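Local coordinates for protein Cyclo(L-leucyl-L-leucyl) synthase (Staphylococcus haemolyticus, PDB 6EZ3) that catalyses the ATP-independent formation of cyclodipeptides, such as cyclo(L-leucyl-L-leucyl), from two aminoacyl-tRNA molecules, at residues A[128-142]-A[200-212]. Numbering follows the deposited sequence.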
loop_
_atom_site.group_PDB
_atom_site.type_symbol
_atom_site.label_atom_id
_atom_site.label_comp_id
_atom_site.label_asym_id
_atom_site.label_seq_id
_atom_site.Cartn_x
_atom_site.Cartn_y
_atom_site.Cartn_z
ATOM N N GLN A 128 -10.793 15.189 -5.653
ATOM C CA GLN A 128 -9.889 15.304 -6.805
ATOM C C GLN A 128 -10.227 14.257 -7.881
ATOM O O GLN A 128 -10.222 14.567 -9.070
ATOM C CB GLN A 128 -8.421 15.183 -6.361
ATOM C CG GLN A 128 -7.634 16.468 -6.475
ATOM C CD GLN A 128 -8.316 17.625 -5.811
ATOM O OE1 GLN A 128 -8.737 18.563 -6.475
ATOM N NE2 GLN A 128 -8.467 17.579 -4.492
ATOM N N PHE A 129 -10.576 13.043 -7.462
ATOM C CA PHE A 129 -10.926 11.986 -8.392
ATOM C C PHE A 129 -12.136 12.364 -9.251
ATOM O O PHE A 129 -12.171 12.029 -10.439
ATOM C CB PHE A 129 -11.149 10.678 -7.642
ATOM C CG PHE A 129 -11.482 9.511 -8.536
ATOM C CD1 PHE A 129 -12.806 9.159 -8.786
ATOM C CD2 PHE A 129 -10.474 8.763 -9.129
ATOM C CE1 PHE A 129 -13.112 8.081 -9.621
ATOM C CE2 PHE A 129 -10.782 7.671 -9.946
ATOM C CZ PHE A 129 -12.100 7.337 -10.187
ATOM N N ASN A 130 -13.110 13.078 -8.649
ATOM C CA ASN A 130 -14.320 13.529 -9.333
ATOM C C ASN A 130 -14.117 14.862 -10.110
ATOM O O ASN A 130 -14.569 14.986 -11.250
ATOM C CB ASN A 130 -15.476 13.601 -8.350
ATOM C CG ASN A 130 -15.792 12.276 -7.658
ATOM O OD1 ASN A 130 -15.890 11.202 -8.289
ATOM N ND2 ASN A 130 -16.026 12.335 -6.345
ATOM N N THR A 131 -13.390 15.820 -9.516
ATOM C CA THR A 131 -13.098 17.112 -10.132
ATOM C C THR A 131 -11.982 16.982 -11.187
ATOM O O THR A 131 -12.296 17.068 -12.374
ATOM C CB THR A 131 -12.845 18.206 -9.073
ATOM O OG1 THR A 131 -11.688 17.892 -8.312
ATOM C CG2 THR A 131 -14.040 18.421 -8.142
ATOM N N ASP A 132 -10.707 16.755 -10.773
ATOM C CA ASP A 132 -9.534 16.586 -11.663
ATOM C C ASP A 132 -9.649 15.339 -12.554
ATOM O O ASP A 132 -9.684 14.204 -12.068
ATOM C CB ASP A 132 -8.201 16.591 -10.877
ATOM C CG ASP A 132 -6.955 16.893 -11.697
ATOM O OD1 ASP A 132 -6.078 17.632 -11.193
ATOM O OD2 ASP A 132 -6.853 16.388 -12.841
ATOM N N SER A 133 -9.719 15.576 -13.865
ATOM C CA SER A 133 -9.877 14.566 -14.919
ATOM C C SER A 133 -8.597 13.780 -15.138
ATOM O O SER A 133 -8.647 12.581 -15.434
ATOM C CB SER A 133 -10.296 15.233 -16.233
ATOM O OG SER A 133 -11.071 16.410 -16.031
ATOM N N ASN A 134 -7.451 14.480 -15.022
ATOM C CA ASN A 134 -6.109 13.921 -15.199
ATOM C C ASN A 134 -5.821 12.890 -14.088
ATOM O O ASN A 134 -5.350 11.787 -14.380
ATOM C CB ASN A 134 -5.061 15.055 -15.244
ATOM C CG ASN A 134 -3.617 14.621 -15.328
ATOM O OD1 ASN A 134 -3.271 13.607 -15.950
ATOM N ND2 ASN A 134 -2.731 15.406 -14.720
ATOM N N PHE A 135 -6.163 13.244 -12.830
ATOM C CA PHE A 135 -5.986 12.396 -11.664
ATOM C C PHE A 135 -6.830 11.149 -11.800
ATOM O O PHE A 135 -6.294 10.058 -11.602
ATOM C CB PHE A 135 -6.300 13.164 -10.378
ATOM C CG PHE A 135 -6.300 12.312 -9.130
ATOM C CD1 PHE A 135 -5.113 11.821 -8.602
ATOM C CD2 PHE A 135 -7.481 12.036 -8.459
ATOM C CE1 PHE A 135 -5.117 11.030 -7.452
ATOM C CE2 PHE A 135 -7.482 11.255 -7.308
ATOM C CZ PHE A 135 -6.299 10.765 -6.809
ATOM N N LYS A 136 -8.121 11.297 -12.219
ATOM C CA LYS A 136 -9.027 10.172 -12.453
ATOM C C LYS A 136 -8.374 9.152 -13.398
ATOM O O LYS A 136 -8.309 7.970 -13.057
ATOM C CB LYS A 136 -10.378 10.636 -12.992
ATOM C CG LYS A 136 -11.387 9.486 -13.167
ATOM C CD LYS A 136 -12.838 9.971 -13.069
ATOM C CE LYS A 136 -13.836 8.854 -13.294
ATOM N NZ LYS A 136 -15.246 9.310 -13.102
ATOM N N ASN A 137 -7.806 9.628 -14.524
ATOM C CA ASN A 137 -7.096 8.793 -15.496
ATOM C C ASN A 137 -5.911 8.066 -14.853
ATOM O O ASN A 137 -5.796 6.843 -14.999
ATOM C CB ASN A 137 -6.637 9.633 -16.702
ATOM C CG ASN A 137 -5.628 8.951 -17.619
ATOM O OD1 ASN A 137 -5.936 7.984 -18.339
ATOM N ND2 ASN A 137 -4.392 9.448 -17.606
ATOM N N SER A 138 -5.054 8.820 -14.111
ATOM C CA SER A 138 -3.880 8.289 -13.416
ATOM C C SER A 138 -4.282 7.149 -12.479
ATOM O O SER A 138 -3.614 6.106 -12.465
ATOM C CB SER A 138 -3.133 9.396 -12.679
ATOM O OG SER A 138 -2.122 9.982 -13.490
ATOM N N CYS A 139 -5.420 7.311 -11.772
ATOM C CA CYS A 139 -5.958 6.278 -10.884
ATOM C C CYS A 139 -6.343 5.019 -11.663
ATOM O O CYS A 139 -6.004 3.910 -11.231
ATOM C CB CYS A 139 -7.141 6.807 -10.081
ATOM S SG CYS A 139 -6.704 8.055 -8.856
ATOM N N LEU A 140 -7.061 5.202 -12.796
ATOM C CA LEU A 140 -7.548 4.107 -13.634
ATOM C C LEU A 140 -6.408 3.300 -14.258
ATOM O O LEU A 140 -6.534 2.083 -14.414
ATOM C CB LEU A 140 -8.548 4.620 -14.687
ATOM C CG LEU A 140 -9.744 5.455 -14.162
ATOM C CD1 LEU A 140 -10.259 6.397 -15.224
ATOM C CD2 LEU A 140 -10.858 4.588 -13.650
ATOM N N LYS A 141 -5.272 3.968 -14.553
ATOM C CA LYS A 141 -4.046 3.337 -15.048
ATOM C C LYS A 141 -3.522 2.372 -13.960
ATOM O O LYS A 141 -3.158 1.234 -14.265
ATOM C CB LYS A 141 -2.983 4.399 -15.333
ATOM C CG LYS A 141 -3.210 5.199 -16.597
ATOM C CD LYS A 141 -2.017 6.099 -16.895
ATOM C CE LYS A 141 -1.220 5.662 -18.094
ATOM N NZ LYS A 141 0.203 6.051 -17.964
ATOM N N MET A 142 -3.526 2.828 -12.682
ATOM C CA MET A 142 -3.097 2.028 -11.529
ATOM C C MET A 142 -4.065 0.853 -11.321
ATOM O O MET A 142 -3.614 -0.263 -11.074
ATOM C CB MET A 142 -2.960 2.875 -10.231
ATOM C CG MET A 142 -2.098 4.147 -10.340
ATOM S SD MET A 142 -0.338 3.994 -10.821
ATOM C CE MET A 142 -0.413 4.560 -12.610
ATOM N N GLU A 200 3.884 5.074 -10.392
ATOM C CA GLU A 200 3.675 6.086 -11.436
ATOM C C GLU A 200 2.808 7.252 -10.985
ATOM O O GLU A 200 3.110 8.389 -11.346
ATOM C CB GLU A 200 3.136 5.448 -12.726
ATOM C CG GLU A 200 3.139 6.374 -13.937
ATOM C CD GLU A 200 2.943 5.742 -15.304
ATOM O OE1 GLU A 200 3.118 6.471 -16.309
ATOM O OE2 GLU A 200 2.622 4.532 -15.377
ATOM N N LEU A 201 1.748 6.978 -10.189
ATOM C CA LEU A 201 0.849 8.018 -9.670
ATOM C C LEU A 201 1.667 8.959 -8.781
ATOM O O LEU A 201 1.550 10.181 -8.876
ATOM C CB LEU A 201 -0.282 7.382 -8.845
ATOM C CG LEU A 201 -1.661 8.030 -8.884
ATOM C CD1 LEU A 201 -2.692 7.156 -8.187
ATOM C CD2 LEU A 201 -1.687 9.409 -8.288
ATOM N N GLY A 202 2.512 8.353 -7.961
ATOM C CA GLY A 202 3.364 9.051 -7.028
ATOM C C GLY A 202 4.320 9.978 -7.705
ATOM O O GLY A 202 4.558 11.066 -7.187
ATOM N N THR A 203 4.865 9.549 -8.865
ATOM C CA THR A 203 5.824 10.326 -9.661
ATOM C C THR A 203 5.144 11.623 -10.036
ATOM O O THR A 203 5.689 12.700 -9.800
ATOM C CB THR A 203 6.313 9.515 -10.871
ATOM O OG1 THR A 203 7.018 8.355 -10.411
ATOM C CG2 THR A 203 7.187 10.325 -11.807
ATOM N N ASN A 204 3.899 11.503 -10.521
ATOM C CA ASN A 204 3.046 12.608 -10.942
ATOM C C ASN A 204 2.619 13.501 -9.771
ATOM O O ASN A 204 2.529 14.715 -9.949
ATOM C CB ASN A 204 1.864 12.079 -11.746
ATOM C CG ASN A 204 2.265 11.378 -13.026
ATOM O OD1 ASN A 204 3.101 11.873 -13.801
ATOM N ND2 ASN A 204 1.652 10.227 -13.297
ATOM N N ILE A 205 2.406 12.915 -8.577
ATOM C CA ILE A 205 2.041 13.654 -7.363
ATOM C C ILE A 205 3.198 14.599 -7.012
ATOM O O ILE A 205 2.993 15.791 -6.791
ATOM C CB ILE A 205 1.683 12.672 -6.199
ATOM C CG1 ILE A 205 0.285 12.046 -6.406
ATOM C CG2 ILE A 205 1.796 13.343 -4.817
ATOM C CD1 ILE A 205 0.059 10.739 -5.667
ATOM N N ILE A 206 4.406 14.047 -7.028
ATOM C CA ILE A 206 5.708 14.641 -6.734
ATOM C C ILE A 206 6.087 15.716 -7.759
ATOM O O ILE A 206 6.782 16.660 -7.389
ATOM C CB ILE A 206 6.733 13.448 -6.602
ATOM C CG1 ILE A 206 6.995 13.142 -5.136
ATOM C CG2 ILE A 206 8.017 13.566 -7.398
ATOM C CD1 ILE A 206 5.843 12.628 -4.331
ATOM N N ASN A 207 5.607 15.598 -9.021
ATOM C CA ASN A 207 5.867 16.587 -10.070
ATOM C C ASN A 207 4.712 17.605 -10.121
ATOM O O ASN A 207 4.429 18.177 -11.175
ATOM C CB ASN A 207 6.076 15.912 -11.442
ATOM C CG ASN A 207 7.204 14.923 -11.537
ATOM O OD1 ASN A 207 8.268 15.058 -10.917
ATOM N ND2 ASN A 207 6.997 13.910 -12.354
ATOM N N ASP A 208 4.045 17.813 -8.966
ATOM C CA ASP A 208 2.906 18.710 -8.698
ATOM C C ASP A 208 1.885 18.725 -9.829
ATOM O O ASP A 208 1.450 19.789 -10.253
ATOM C CB ASP A 208 3.400 20.125 -8.337
ATOM C CG ASP A 208 4.436 20.137 -7.222
ATOM O OD1 ASP A 208 4.040 19.983 -6.039
ATOM O OD2 ASP A 208 5.651 20.281 -7.534
ATOM N N GLN A 209 1.505 17.545 -10.323
ATOM C CA GLN A 209 0.574 17.452 -11.437
ATOM C C GLN A 209 -0.877 17.416 -10.988
ATOM O O GLN A 209 -1.783 17.526 -11.822
ATOM C CB GLN A 209 0.936 16.282 -12.369
ATOM C CG GLN A 209 2.082 16.642 -13.315
ATOM C CD GLN A 209 2.246 15.657 -14.432
ATOM O OE1 GLN A 209 1.280 15.248 -15.092
ATOM N NE2 GLN A 209 3.488 15.300 -14.720
ATOM N N PHE A 210 -1.097 17.289 -9.667
ATOM C CA PHE A 210 -2.444 17.285 -9.084
ATOM C C PHE A 210 -2.555 18.208 -7.874
ATOM O O PHE A 210 -1.545 18.735 -7.392
ATOM C CB PHE A 210 -2.912 15.866 -8.719
ATOM C CG PHE A 210 -2.457 14.748 -9.622
ATOM C CD1 PHE A 210 -2.956 14.625 -10.914
ATOM C CD2 PHE A 210 -1.556 13.796 -9.167
ATOM C CE1 PHE A 210 -2.537 13.589 -11.744
ATOM C CE2 PHE A 210 -1.159 12.741 -9.986
ATOM C CZ PHE A 210 -1.658 12.640 -11.268
ATOM N N ASN A 211 -3.789 18.377 -7.365
ATOM C CA ASN A 211 -4.114 19.210 -6.188
ATOM C C ASN A 211 -3.940 18.437 -4.873
ATOM O O ASN A 211 -4.534 18.798 -3.859
ATOM C CB ASN A 211 -5.536 19.783 -6.310
ATOM C CG ASN A 211 -5.802 20.480 -7.629
ATOM O OD1 ASN A 211 -5.162 21.491 -7.960
ATOM N ND2 ASN A 211 -6.725 19.930 -8.428
ATOM N N LEU A 212 -3.120 17.367 -4.912
ATOM C CA LEU A 212 -2.751 16.494 -3.792
ATOM C C LEU A 212 -1.241 16.550 -3.599
ATOM O O LEU A 212 -0.494 16.748 -4.563
ATOM C CB LEU A 212 -3.174 15.045 -4.045
ATOM C CG LEU A 212 -4.656 14.772 -4.177
ATOM C CD1 LEU A 212 -4.886 13.578 -5.049
ATOM C CD2 LEU A 212 -5.281 14.541 -2.833
#
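The rings of F135 and F210 meet in a T-shaped (edge-to-face) pair, planes at 69°, in which F135 sends its CD1 edge over the centre of the F210 face. The pair illustrates a principle of the Rossmann-like fold of cyclodipeptide synthases: nearly antiparallel helix packing, extended by the chain that follows one helix. F135 itself is sandwiched: CG, anti to the backbone N, sets the ring between C139 SG of its own helix, one turn on, and L212 CD1 from across the contact, which makes a CH-pi contact 3.8 Å from the ring centroid on the opposite face. At the F210 edge sit S138 OG and the backbone O of L201, S138 OG coming 3.5 Å from F210 CZ.

Segments 133-142 and 200-206 run at 155° with axes 10.0 Å apart. L201 enters knobs-into-holes fashion among F135, S138, C139 and M142, its CD1 lying 3.7 Å from M142 CG. E200 and L201 probably help to bind the substrate, as in related synthases, and M142 also lies beside V172, a residue of the same presumed site. At the more exposed end, K141 NZ reaches E200 OE1 in a salt bridge of 3.4 Å.

A Schellman motif with D208 at C' ends helix 200-206, after which the chain turns back to bring F210 and L212 onto F135. D132, the N-cap of helix 133-149, accepts from F135 N through OD2. Beyond it, the Q128 and N211 amides are steeply inclined; N211 ND2 donates to Q128 OE1 over 3.1 Å, from above the Q128 carbonyl plane, with an N-H...O angle of 137°.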